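Local coordinates for iron-sulfur cluster assembly protein SufA (Escherichia coli, PDB 2D2A) that binds [2Fe-2S] and [4Fe-4S] clusters assembled with sulfur from a cysteine desulfurase system and passes them on to target proteins such as ferredoxin and aconitase, at residues A[48-53]-A[115-120]. Sequence-based numbering, arbitrary orientation.
Sequences AIHIRE and VDFVRE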
loop_
_atom_site.group_PDB
_atom_site.type_symbol
_atom_site.label_atom_id
_atom_site.label_comp_id
_atom_site.label_asym_id
_atom_site.label_seq_id
_atom_site.Cartn_x
_atom_site.Cartn_y
_atom_site.Cartn_z
ATOM N N ALA A 48 -11.392 5.197 11.225
ATOM C CA ALA A 48 -12.842 5.101 11.579
ATOM C C ALA A 48 -13.796 5.687 10.490
ATOM O O ALA A 48 -14.778 4.953 10.091
ATOM C CB ALA A 48 -13.077 5.689 12.922
ATOM N N ILE A 49 -13.445 6.926 9.998
ATOM C CA ILE A 49 -14.234 7.591 8.944
ATOM C C ILE A 49 -14.153 6.629 7.724
ATOM O O ILE A 49 -15.115 6.275 7.031
ATOM C CB ILE A 49 -13.607 8.913 8.492
ATOM C CG1 ILE A 49 -13.411 10.165 9.552
ATOM C CG2 ILE A 49 -14.243 9.307 7.219
ATOM C CD1 ILE A 49 -14.702 10.646 10.181
ATOM N N HIS A 50 -12.967 6.195 7.399
ATOM C CA HIS A 50 -12.925 5.389 6.172
ATOM C C HIS A 50 -13.661 4.039 6.327
ATOM O O HIS A 50 -14.095 3.503 5.354
ATOM C CB HIS A 50 -11.469 5.127 5.827
ATOM C CG HIS A 50 -11.234 4.672 4.453
ATOM N ND1 HIS A 50 -10.838 3.373 4.186
ATOM C CD2 HIS A 50 -11.418 5.295 3.255
ATOM C CE1 HIS A 50 -10.750 3.243 2.863
ATOM N NE2 HIS A 50 -11.120 4.385 2.291
ATOM N N ILE A 51 -13.733 3.482 7.540
ATOM C CA ILE A 51 -14.257 2.230 7.616
ATOM C C ILE A 51 -15.784 2.506 7.432
ATOM O O ILE A 51 -16.509 1.762 6.937
ATOM C CB ILE A 51 -14.085 1.629 9.125
ATOM C CG1 ILE A 51 -12.626 1.222 9.627
ATOM C CG2 ILE A 51 -14.945 0.479 9.231
ATOM C CD1 ILE A 51 -12.518 0.272 10.829
ATOM N N ARG A 52 -16.294 3.578 8.070
ATOM C CA ARG A 52 -17.699 4.012 8.011
ATOM C C ARG A 52 -18.124 4.311 6.562
ATOM O O ARG A 52 -19.221 4.003 6.248
ATOM C CB ARG A 52 -17.977 5.181 8.901
ATOM C CG ARG A 52 -18.098 4.949 10.404
ATOM C CD ARG A 52 -17.566 6.361 11.105
ATOM N NE ARG A 52 -18.404 7.548 10.830
ATOM C CZ ARG A 52 -19.633 7.621 11.400
ATOM N NH1 ARG A 52 -19.818 6.599 12.183
ATOM N NH2 ARG A 52 -20.635 8.665 11.298
ATOM N N GLU A 53 -17.265 4.736 5.745
ATOM C CA GLU A 53 -17.535 5.050 4.397
ATOM C C GLU A 53 -17.621 3.815 3.535
ATOM O O GLU A 53 -18.385 3.815 2.542
ATOM C CB GLU A 53 -16.517 5.999 3.746
ATOM C CG GLU A 53 -16.581 7.497 4.188
ATOM C CD GLU A 53 -15.606 8.408 3.495
ATOM O OE1 GLU A 53 -15.410 9.570 3.932
ATOM O OE2 GLU A 53 -14.966 7.846 2.604
ATOM N N VAL A 115 -4.728 1.100 14.237
ATOM C CA VAL A 115 -4.922 1.038 12.795
ATOM C C VAL A 115 -5.240 2.423 12.374
ATOM O O VAL A 115 -6.110 3.038 13.002
ATOM C CB VAL A 115 -6.032 0.228 12.432
ATOM C CG1 VAL A 115 -6.106 0.328 10.905
ATOM C CG2 VAL A 115 -5.801 -1.327 12.890
ATOM N N ASP A 116 -4.520 2.914 11.366
ATOM C CA ASP A 116 -4.704 4.259 10.884
ATOM C C ASP A 116 -4.956 4.084 9.308
ATOM O O ASP A 116 -4.794 2.971 8.721
ATOM C CB ASP A 116 -3.454 5.127 11.153
ATOM C CG ASP A 116 -3.513 6.578 10.674
ATOM O OD1 ASP A 116 -4.585 7.435 10.497
ATOM O OD2 ASP A 116 -2.383 7.034 10.497
ATOM N N PHE A 117 -5.325 5.226 8.625
ATOM C CA PHE A 117 -5.563 5.227 7.204
ATOM C C PHE A 117 -5.116 6.581 6.726
ATOM O O PHE A 117 -5.469 7.592 7.296
ATOM C CB PHE A 117 -7.086 5.023 6.947
ATOM C CG PHE A 117 -7.424 5.067 5.511
ATOM C CD1 PHE A 117 -7.295 3.945 4.740
ATOM C CD2 PHE A 117 -7.854 6.283 4.906
ATOM C CE1 PHE A 117 -7.504 4.065 3.297
ATOM C CE2 PHE A 117 -8.126 6.404 3.583
ATOM C CZ PHE A 117 -7.877 5.310 2.773
ATOM N N VAL A 118 -4.272 6.604 5.683
ATOM C CA VAL A 118 -3.730 7.861 5.170
ATOM C C VAL A 118 -4.191 7.915 3.803
ATOM O O VAL A 118 -4.155 6.980 3.141
ATOM C CB VAL A 118 -2.171 8.272 5.456
ATOM C CG1 VAL A 118 -1.458 7.229 5.995
ATOM C CG2 VAL A 118 -1.509 8.842 4.123
ATOM N N ARG A 119 -4.831 9.003 3.449
ATOM C CA ARG A 119 -5.233 9.307 2.079
ATOM C C ARG A 119 -4.686 10.625 1.656
ATOM O O ARG A 119 -4.869 11.629 2.306
ATOM C CB ARG A 119 -6.728 9.287 1.901
ATOM C CG ARG A 119 -7.148 9.912 0.704
ATOM C CD ARG A 119 -8.528 10.166 0.735
ATOM N NE ARG A 119 -9.093 9.855 -0.552
ATOM C CZ ARG A 119 -10.217 9.215 -0.722
ATOM N NH1 ARG A 119 -10.562 9.054 -2.017
ATOM N NH2 ARG A 119 -10.963 8.726 0.345
ATOM N N GLU A 120 -3.935 10.578 0.585
ATOM C CA GLU A 120 -3.329 11.710 0.093
ATOM C C GLU A 120 -3.050 11.610 -1.437
ATOM O O GLU A 120 -2.395 10.740 -1.969
ATOM C CB GLU A 120 -2.123 12.050 1.055
ATOM C CG GLU A 120 -2.088 13.640 1.347
ATOM C CD GLU A 120 -2.781 14.004 2.635
ATOM O OE1 GLU A 120 -3.907 14.636 2.663
ATOM O OE2 GLU A 120 -2.258 13.505 3.641
#
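The imidazole of His50, on helix 45-57, lies flat against the phenyl ring of Phe117, on strand 114-120. Centroids 3.6 Å apart and planes inclined by 9° identify a face-to-face stack with little offset. Both sides of the imidazole overlap the phenyl: ND1 of His50 sits 3.5 Å from CE1 of Phe117, while CD2 of His50 is 3.5 Å from CE2 of Phe117. At the root of the histidine, CB lies 4.2 Å from the phenyl centroid and 21° off the ring normal, a CH-pi contact over the same face. CG of His50 is anti to N (chi1 -164°), and Phe117 has the same anti arrangement, which carries both rings into the gap between helix and strand. The CA atoms of His50 and Phe117 are 7.4 Å apart. Arg119 reaches past the stacked pair without bonding to the helix; its NH2 is 4.8 Å from NE2 of His50 and 4.7 Å from OE2 of Glu53. Phe126 of the adjacent strand 123-129 meets Phe117 edge-to-face and also touches the His50 ring, making an aromatic cluster. Away from the cluster-binding cysteines, this stack joins helix 45-57 to the three-stranded mixed sheet in the fold of this HesB/IscA family member.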